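Local coordinates for putative transcriptional regulator (Clostridium difficile, PDB 3QI7), which is of unknown function but has a periplasmic-binding-protein-like fold and is a putative lipoprotein or transcriptional regulator, at residues Q277-I282 / Y302-D307; V232-D237 / I260-S265. All blocks are in the same frame, centred on the assembly; numbering follows the deposited sequence. Where two conformers were deposited one is given.

Interaction 1: residues Q277-I282 / Y302-D307; sequences QNYDKI and YPMPMD
Tyr279 lays its ring against Pro305, and this CH-pi contact is the main link between 277-282 and 302-307. The two side chains come from opposite directions. Pro305 CD sits over the middle of the ring, 3.6 Å from the centroid of Tyr279 and 11° off the ring normal. The contact is made over the face. Pro305 CG lies nearer the hydroxyl end, 3.8 Å from Tyr279 CE1. The other face of the same ring is backed by the main chain of its own segment, with Gln277 C 4.0 Å above the plane. The ring is therefore held between a proline and a turn.

Tyr279 CG stands anti to its carbonyl carbon (chi1 -60°), which swings the ring back beside the turn at Gln277 and Asn278. Selenomethionine Met304 meets the ring differently. Its side chain crosses that of Tyr279 at about a right angle, and its CB comes obliquely to within 3.9 Å of Tyr279 CD2. At the base of the tyrosine, Tyr279 CB lies 3.5 Å from the backbone Pro303 O. No hydrogen bond joins the two segments. Val27 of helix 26-42 also touches Tyr279.

Asn278 OD1 caps helix 279-292 from within 277-282. It accepts from Lys281 N at 3.1 Å, with the donor well above the carbonyl plane. Outside the segment, Lys281 NZ makes a salt bridge with Asp275. Asn278 is also the centre of an inverse gamma turn.

The first residue of helix 279-292 thus meets the loop that leads into helix 306-324 and ends at Pro305, its N-cap position. The contact is a proline-aromatic CH-pi interaction about 11 Å from the centre of the chain, in a periplasmic-binding-protein-like fold.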
ATOM      1  N   GLN A 277      12.548   6.508   4.544  1.00 34.73           N
ATOM      2  CA  GLN A 277      12.227   5.559   3.477  1.00 35.62           C
ATOM      3  C   GLN A 277      13.184   4.346   3.511  1.00 33.65           C
ATOM      4  O   GLN A 277      13.171   3.526   2.599  1.00 29.45           O
ATOM      5  CB  GLN A 277      12.302   6.230   2.079  1.00 40.11           C
ATOM      6  CG  GLN A 277      11.110   7.113   1.667  1.00 39.16           C
ATOM      7  CD  GLN A 277      11.040   8.418   2.454  1.00 43.51           C
ATOM      8  OE1 GLN A 277      10.058   8.691   3.177  1.00 38.03           O
ATOM      9  NE2 GLN A 277      12.094   9.212   2.352  1.00 32.79           N
ATOM     10  N   ASN A 278      14.034   4.239   4.536  1.00 30.94           N
ATOM     11  CA  ASN A 278      14.884   3.068   4.672  1.00 30.04           C
ATOM     12  C   ASN A 278      14.108   1.996   5.490  1.00 29.34           C
ATOM     13  O   ASN A 278      14.306   1.828   6.690  1.00 25.66           O
ATOM     14  CB  ASN A 278      16.221   3.414   5.322  1.00 29.86           C
ATOM     15  CG  ASN A 278      17.210   2.262   5.268  1.00 31.87           C
ATOM     16  OD1 ASN A 278      16.833   1.086   5.252  1.00 32.02           O
ATOM     17  ND2 ASN A 278      18.472   2.590   5.278  1.00 33.79           N
ATOM     18  N   TYR A 279      13.212   1.297   4.818  1.00 27.92           N
ATOM     19  CA  TYR A 279      12.303   0.391   5.515  1.00 28.24           C
ATOM     20  C   TYR A 279      13.024  -0.798   6.155  1.00 28.02           C
ATOM     21  O   TYR A 279      12.584  -1.268   7.199  1.00 30.58           O
ATOM     22  CB  TYR A 279      11.181  -0.058   4.588  1.00 25.25           C
ATOM     23  CG  TYR A 279      10.389   1.114   4.088  1.00 25.59           C
ATOM     24  CD1 TYR A 279       9.657   1.898   4.971  1.00 26.38           C
ATOM     25  CD2 TYR A 279      10.397   1.478   2.745  1.00 27.11           C
ATOM     26  CE1 TYR A 279       8.967   2.994   4.542  1.00 29.64           C
ATOM     27  CE2 TYR A 279       9.668   2.591   2.298  1.00 22.51           C
ATOM     28  CZ  TYR A 279       8.959   3.329   3.192  1.00 27.47           C
ATOM     29  OH  TYR A 279       8.258   4.434   2.781  1.00 28.16           O
ATOM     30  N   ASP A 280      14.116  -1.275   5.572  1.00 26.38           N
ATOM     31  CA  ASP A 280      14.844  -2.404   6.186  1.00 26.85           C
ATOM     32  C   ASP A 280      15.459  -2.007   7.533  1.00 28.27           C
ATOM     33  O   ASP A 280      15.465  -2.794   8.471  1.00 27.01           O
ATOM     34  CB  ASP A 280      15.946  -2.920   5.278  1.00 25.86           C
ATOM     35  CG  ASP A 280      15.403  -3.583   4.031  1.00 34.30           C
ATOM     36  OD1 ASP A 280      14.202  -3.929   3.993  1.00 29.28           O
ATOM     37  OD2 ASP A 280      16.164  -3.728   3.075  1.00 35.15           O
ATOM     38  N   LYS A 281      15.953  -0.775   7.614  1.00 25.28           N
ATOM     39  CA  LYS A 281      16.615  -0.284   8.812  1.00 24.21           C
ATOM     40  C   LYS A 281      15.557  -0.020   9.889  1.00 22.38           C
ATOM     41  O   LYS A 281      15.779  -0.313  11.063  1.00 22.77           O
ATOM     42  CB  LYS A 281      17.422   0.986   8.490  1.00 24.90           C
ATOM     43  CG  LYS A 281      18.172   1.550   9.698  1.00 29.45           C
ATOM     44  CD  LYS A 281      18.847   2.904   9.407  1.00 32.93           C
ATOM     45  CE  LYS A 281      19.745   3.335  10.590  1.00 37.70           C
ATOM     46  NZ  LYS A 281      20.227   4.757  10.468  1.00 42.92           N
ATOM     47  N   ILE A 282      14.424   0.556   9.485  1.00 23.17           N
ATOM     48  CA  ILE A 282      13.301   0.769  10.402  1.00 23.45           C
ATOM     49  C   ILE A 282      12.833  -0.578  10.977  1.00 23.98           C
ATOM     50  O   ILE A 282      12.590  -0.693  12.179  1.00 21.86           O
ATOM     51  CB  ILE A 282      12.130   1.515   9.750  1.00 22.18           C
ATOM     52  CG1 ILE A 282      12.580   2.919   9.271  1.00 27.96           C
ATOM     53  CG2 ILE A 282      10.936   1.637  10.748  1.00 20.07           C
ATOM     54  CD1 ILE A 282      11.578   3.621   8.319  1.00 24.99           C
ATOM     55  N   TYR A 302       4.479  -6.067   6.520  1.00 19.43           N
ATOM     56  CA  TYR A 302       5.160  -6.318   5.252  1.00 19.94           C
ATOM     57  C   TYR A 302       6.585  -5.743   5.317  1.00 22.09           C
ATOM     58  O   TYR A 302       6.891  -4.937   6.197  1.00 25.32           O
ATOM     59  CB  TYR A 302       4.432  -5.641   4.094  1.00 20.29           C
ATOM     60  CG  TYR A 302       2.984  -5.981   3.852  1.00 20.13           C
ATOM     61  CD1 TYR A 302       2.471  -7.258   4.137  1.00 21.96           C
ATOM     62  CD2 TYR A 302       2.137  -5.048   3.260  1.00 23.20           C
ATOM     63  CE1 TYR A 302       1.152  -7.580   3.853  1.00 20.59           C
ATOM     64  CE2 TYR A 302       0.803  -5.337   2.981  1.00 22.47           C
ATOM     65  CZ  TYR A 302       0.307  -6.606   3.274  1.00 29.58           C
ATOM     66  OH  TYR A 302      -1.017  -6.902   2.994  1.00 29.61           O
ATOM     67  N   PRO A 303       7.475  -6.129   4.379  1.00 22.70           N
ATOM     68  CA  PRO A 303       8.786  -5.494   4.302  1.00 25.87           C
ATOM     69  C   PRO A 303       8.734  -3.982   4.042  1.00 25.07           C
ATOM     70  O   PRO A 303       9.682  -3.261   4.384  1.00 24.29           O
ATOM     71  CB  PRO A 303       9.441  -6.196   3.084  1.00 26.06           C
ATOM     72  CG  PRO A 303       8.805  -7.462   3.023  1.00 26.95           C
ATOM     73  CD  PRO A 303       7.376  -7.214   3.399  1.00 25.95           C
HETATM   74  N   MSE A 304       7.664  -3.518   3.399  1.00 23.73           N
HETATM   75  CA  MSE A 304       7.476  -2.088   3.125  0.70 25.90           C
HETATM   76  C   MSE A 304       5.993  -1.759   2.977  1.00 24.11           C
HETATM   77  O   MSE A 304       5.203  -2.647   2.698  1.00 24.47           O
HETATM   78  CB  MSE A 304       8.272  -1.633   1.875  0.70 26.12           C
HETATM   79  CG  MSE A 304       8.137  -2.466   0.614  0.70 28.82           C
HETATM   80 SE   MSE A 304       9.481  -2.056  -0.788  0.52 24.70          SE
HETATM   81  CE  MSE A 304       9.316  -0.136  -0.960  0.70 24.33           C
ATOM     82  N   PRO A 305       5.617  -0.483   3.154  1.00 19.52           N
ATOM     83  CA  PRO A 305       4.205  -0.185   3.003  1.00 19.83           C
ATOM     84  C   PRO A 305       3.776  -0.292   1.567  1.00 18.41           C
ATOM     85  O   PRO A 305       4.581  -0.065   0.691  1.00 19.51           O
ATOM     86  CB  PRO A 305       4.078   1.262   3.439  1.00 21.36           C
ATOM     87  CG  PRO A 305       5.508   1.735   3.814  1.00 23.14           C
ATOM     88  CD  PRO A 305       6.451   0.726   3.345  1.00 22.47           C
HETATM   89  N   MSE A 306       2.525  -0.604   1.344  1.00 19.17           N
HETATM   90  CA  MSE A 306       2.013  -0.671  -0.027  1.00 20.78           C
HETATM   91  C   MSE A 306       2.058   0.736  -0.729  1.00 22.41           C
HETATM   92  O   MSE A 306       2.276   0.841  -1.956  1.00 19.53           O
HETATM   93  CB  MSE A 306       0.586  -1.225  -0.011  1.00 23.95           C
HETATM   94  CG  MSE A 306       0.492  -2.730   0.154  1.00 30.91           C
HETATM   95 SE   MSE A 306       1.318  -3.617  -1.423  0.75 35.22          SE
HETATM   96  CE  MSE A 306       0.136  -3.185  -2.771  1.00 35.89           C
ATOM     97  N   ASP A 307       1.859   1.803   0.046  1.00 22.14           N
ATOM     98  CA  ASP A 307       1.961   3.173  -0.471  1.00 25.07           C
ATOM     99  C   ASP A 307       3.339   3.493  -1.053  1.00 23.34           C
ATOM    100  O   ASP A 307       3.463   4.393  -1.893  1.00 25.12           O
ATOM    101  CB  ASP A 307       1.660   4.221   0.630  1.00 29.15           C
ATOM    102  CG  ASP A 307       0.159   4.369   0.929  1.00 36.43           C
ATOM    103  OD1 ASP A 307      -0.655   3.705   0.266  1.00 35.90           O
ATOM    104  OD2 ASP A 307      -0.197   5.159   1.835  1.00 44.18           O
TER

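Interaction 2: residues V232-D237 / I260-S265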
ATOM      1  N   VAL A 232      -9.032  -0.608  11.987  1.00 22.20           N
ATOM      2  CA  VAL A 232      -9.221  -0.221  10.589  1.00 22.85           C
ATOM      3  C   VAL A 232      -8.655   1.139  10.215  1.00 24.44           C
ATOM      4  O   VAL A 232      -8.755   1.530   9.056  1.00 20.46           O
ATOM      5  CB  VAL A 232     -10.704  -0.380  10.140  1.00 22.10           C
ATOM      6  CG1 VAL A 232     -11.224  -1.800  10.410  1.00 22.47           C
ATOM      7  CG2 VAL A 232     -11.610   0.680  10.798  1.00 21.37           C
ATOM      8  N   ASN A 233      -7.998   1.817  11.171  1.00 23.19           N
ATOM      9  CA  ASN A 233      -7.274   3.066  10.894  1.00 24.55           C
ATOM     10  C   ASN A 233      -6.069   3.247  11.848  1.00 22.72           C
ATOM     11  O   ASN A 233      -5.891   2.489  12.829  1.00 21.91           O
ATOM     12  CB  ASN A 233      -8.220   4.290  10.949  1.00 24.29           C
ATOM     13  CG  ASN A 233      -8.982   4.381  12.268  1.00 27.32           C
ATOM     14  OD1 ASN A 233      -8.373   4.406  13.348  1.00 26.69           O
ATOM     15  ND2 ASN A 233     -10.323   4.397  12.193  1.00 27.60           N
ATOM     16  N   GLU A 234      -5.256   4.250  11.548  1.00 22.99           N
ATOM     17  CA  GLU A 234      -3.988   4.416  12.223  1.00 25.30           C
ATOM     18  C   GLU A 234      -4.215   4.779  13.683  1.00 24.99           C
ATOM     19  O   GLU A 234      -3.396   4.446  14.542  1.00 23.53           O
ATOM     20  CB  GLU A 234      -3.167   5.514  11.554  1.00 26.24           C
ATOM     21  CG  GLU A 234      -2.703   5.191  10.154  1.00 32.95           C
ATOM     22  CD  GLU A 234      -1.954   6.356   9.499  1.00 41.43           C
ATOM     23  OE1 GLU A 234      -1.968   7.482  10.058  1.00 44.93           O
ATOM     24  OE2 GLU A 234      -1.332   6.128   8.441  1.00 42.93           O
ATOM     25  N   TYR A 235      -5.306   5.485  13.960  1.00 24.27           N
ATOM     26  CA  TYR A 235      -5.610   5.889  15.342  1.00 26.06           C
ATOM     27  C   TYR A 235      -5.895   4.624  16.180  1.00 24.35           C
ATOM     28  O   TYR A 235      -5.352   4.462  17.275  1.00 22.66           O
ATOM     29  CB  TYR A 235      -6.782   6.880  15.404  1.00 26.94           C
ATOM     30  CG  TYR A 235      -7.015   7.417  16.806  1.00 29.53           C
ATOM     31  CD1 TYR A 235      -6.277   8.493  17.291  1.00 34.78           C
ATOM     32  CD2 TYR A 235      -7.920   6.814  17.658  1.00 34.63           C
ATOM     33  CE1 TYR A 235      -6.455   8.971  18.597  1.00 39.61           C
ATOM     34  CE2 TYR A 235      -8.101   7.282  18.961  1.00 37.37           C
ATOM     35  CZ  TYR A 235      -7.363   8.359  19.421  1.00 37.94           C
ATOM     36  OH  TYR A 235      -7.555   8.813  20.708  1.00 36.66           O
HETATM   37  N   MSE A 236      -6.696   3.710  15.633  1.00 22.66           N
HETATM   38  CA  MSE A 236      -6.932   2.407  16.275  1.00 21.66           C
HETATM   39  C   MSE A 236      -5.647   1.612  16.397  1.00 23.18           C
HETATM   40  O   MSE A 236      -5.426   0.980  17.453  1.00 23.73           O
HETATM   41  CB  MSE A 236      -7.977   1.557  15.510  1.00 22.84           C
HETATM   42  CG  MSE A 236      -9.329   2.155  15.510  1.00 25.15           C
HETATM   43 SE   MSE A 236     -10.621   0.828  15.050  0.75 20.58          SE
HETATM   44  CE  MSE A 236     -12.113   1.999  14.670  1.00 21.04           C
ATOM     45  N   ASP A 237      -4.805   1.638  15.342  1.00 21.62           N
ATOM     46  CA  ASP A 237      -3.556   0.887  15.336  1.00 21.36           C
ATOM     47  C   ASP A 237      -2.688   1.320  16.524  1.00 21.90           C
ATOM     48  O   ASP A 237      -2.068   0.491  17.201  1.00 21.58           O
ATOM     49  CB  ASP A 237      -2.728   1.118  14.067  1.00 19.61           C
ATOM     50  CG  ASP A 237      -3.331   0.462  12.830  1.00 22.16           C
ATOM     51  OD1 ASP A 237      -4.027  -0.579  12.968  1.00 22.83           O
ATOM     52  OD2 ASP A 237      -3.084   1.020  11.744  1.00 21.43           O
ATOM     53  N   ILE A 260       6.755   2.850   8.990  1.00 23.44           N
ATOM     54  CA  ILE A 260       6.938   4.268   9.290  1.00 23.21           C
ATOM     55  C   ILE A 260       5.723   4.909   9.992  1.00 25.82           C
ATOM     56  O   ILE A 260       5.889   5.846  10.785  1.00 25.12           O
ATOM     57  CB  ILE A 260       7.360   5.045   8.022  1.00 26.40           C
ATOM     58  CG1 ILE A 260       7.748   6.493   8.362  1.00 26.47           C
ATOM     59  CG2 ILE A 260       6.265   4.991   6.940  1.00 17.96           C
ATOM     60  CD1 ILE A 260       8.874   6.626   9.391  1.00 31.05           C
ATOM     61  N   GLN A 261       4.521   4.386   9.771  1.00 24.96           N
ATOM     62  CA  GLN A 261       3.322   4.925  10.442  1.00 24.12           C
ATOM     63  C   GLN A 261       3.070   4.210  11.745  1.00 23.74           C
ATOM     64  O   GLN A 261       3.029   2.969  11.786  1.00 22.90           O
ATOM     65  CB  GLN A 261       2.074   4.757   9.558  1.00 22.80           C
ATOM     66  CG  GLN A 261       2.117   5.508   8.285  1.00 36.53           C
ATOM     67  CD  GLN A 261       2.293   7.000   8.514  1.00 45.34           C
ATOM     68  OE1 GLN A 261       3.340   7.562   8.194  1.00 46.10           O
ATOM     69  NE2 GLN A 261       1.278   7.637   9.110  1.00 36.78           N
ATOM     70  N   THR A 262       2.911   4.986  12.815  1.00 24.68           N
ATOM     71  CA  THR A 262       2.479   4.456  14.114  1.00 25.59           C
ATOM     72  C   THR A 262       3.554   3.656  14.872  1.00 22.37           C
ATOM     73  O   THR A 262       3.770   3.888  16.057  1.00 21.08           O
ATOM     74  CB  THR A 262       1.183   3.566  14.014  1.00 27.29           C
ATOM     75  OG1 THR A 262       0.154   4.246  13.253  1.00 24.20           O
ATOM     76  CG2 THR A 262       0.685   3.239  15.428  1.00 25.33           C
ATOM     77  N   TYR A 263       4.202   2.705  14.219  1.00 21.13           N
ATOM     78  CA  TYR A 263       5.230   1.874  14.905  1.00 23.65           C
ATOM     79  C   TYR A 263       6.292   2.680  15.647  1.00 22.74           C
ATOM     80  O   TYR A 263       6.561   2.425  16.840  1.00 25.22           O
ATOM     81  CB  TYR A 263       5.869   0.832  13.961  1.00 21.97           C
ATOM     82  CG  TYR A 263       5.232  -0.554  14.143  1.00 23.13           C
ATOM     83  CD1 TYR A 263       5.448  -1.279  15.316  1.00 22.56           C
ATOM     84  CD2 TYR A 263       4.390  -1.111  13.175  1.00 22.64           C
ATOM     85  CE1 TYR A 263       4.860  -2.523  15.525  1.00 21.46           C
ATOM     86  CE2 TYR A 263       3.805  -2.376  13.370  1.00 22.29           C
ATOM     87  CZ  TYR A 263       4.038  -3.080  14.549  1.00 20.55           C
ATOM     88  OH  TYR A 263       3.500  -4.338  14.825  1.00 21.77           O
ATOM     89  N   PRO A 264       6.865   3.693  14.985  1.00 23.12           N
ATOM     90  CA  PRO A 264       7.953   4.415  15.645  1.00 25.53           C
ATOM     91  C   PRO A 264       7.556   5.118  16.940  1.00 25.64           C
ATOM     92  O   PRO A 264       8.300   5.061  17.921  1.00 29.35           O
ATOM     93  CB  PRO A 264       8.397   5.415  14.579  1.00 26.60           C
ATOM     94  CG  PRO A 264       8.049   4.734  13.300  1.00 25.22           C
ATOM     95  CD  PRO A 264       6.726   4.105  13.574  1.00 24.27           C
ATOM     96  N   SER A 265       6.397   5.747  16.967  1.00 25.54           N
ATOM     97  CA  SER A 265       5.910   6.342  18.213  1.00 28.86           C
ATOM     98  C   SER A 265       5.597   5.263  19.274  1.00 25.79           C
ATOM     99  O   SER A 265       5.882   5.434  20.454  1.00 27.52           O
ATOM    100  CB  SER A 265       4.673   7.196  17.919  1.00 30.20           C
ATOM    101  OG  SER A 265       3.740   7.095  18.964  1.00 43.44           O
TER
HETATM  102  O   HOH W   1      -0.549   6.447  14.359  1.00 27.64           O
HETATM  103  O   HOH W   2      -0.675   2.372  11.512  1.00 22.65           O
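Glu234 and Gln261 meet where the start of one helix faces the loop leading into another, in the periplasmic-binding-protein-like fold. Helix 234-247 follows strand 228-231 of the three-stranded parallel sheet. Segment 260-265 leads into the short helix 263-267.

The direct polar link is made by one amide nitrogen. Gln261 NE2 donates to Glu234 OE2 at 3.1 Å, with an N-H...O angle of 142°. A weak second bond runs from Gln261 NE2 to Glu234 OE1 at 3.4 Å. The amide and carboxylate planes are 33° apart, and the donor reaches OE2 from above the carboxylate plane. The grip is therefore skewed. The glutamate chain is extended beyond CG, whereas Gln261 bends at chi2 (-58°) and brings its amide over to the acid. Gln261 CG lies 3.5 Å from Glu234 OE2.

Asn233 is the N-cap of helix 234-247. Its OD1 accepts from Met236 N at 2.9 Å, nearly in line with the C=O bond. Thr262 holds the N-cap position of helix 263-267, but its side chain makes no capping bond. Thr262 OG1 stands anti to its own carbonyl carbon and faces the other segment, where it binds two waters. Thr262 CG2 packs against the backbone of Asp237, 4.0 Å from Asp237 C. Glu238 and Leu241, further along that helix, also touch Thr262.

Asp237 OD2 is hydrogen-bonded to Ser255 OG as well as to one of the two waters. Ser258 OG takes part in a hydrogen bond with Gln261 N. The two waters add indirect links. Water 1 joins Thr262 OG1 to Glu234 O, the latter bond being weak. Water 2 lies 2.7 Å from Thr262 OG1 and donates to Asp237 OD2 at 2.8 Å.

How the interactions relate
Each contact sets the first turn of one helix against the loop leading into another, and each has an asparagine N-cap on one side. Their chemistry differs. Interaction 1 is largely apolar and lies nearer the centre of the chain, with two of its four touching residues buried. Interaction 2 is mostly polar, with two bridging waters and an exposed glutamate among its residues. Helix 263-267 of interaction 2 is the helix preceding 279-292 of interaction 1. The two contacts also touch in space. Ile260 packs its CG2 4.1 Å from Tyr279 CE1 and its CD1 near Ile282. One connected region, 260-282, thus meets helix 234-247 on the one hand and the loop before helix 306-324 on the other.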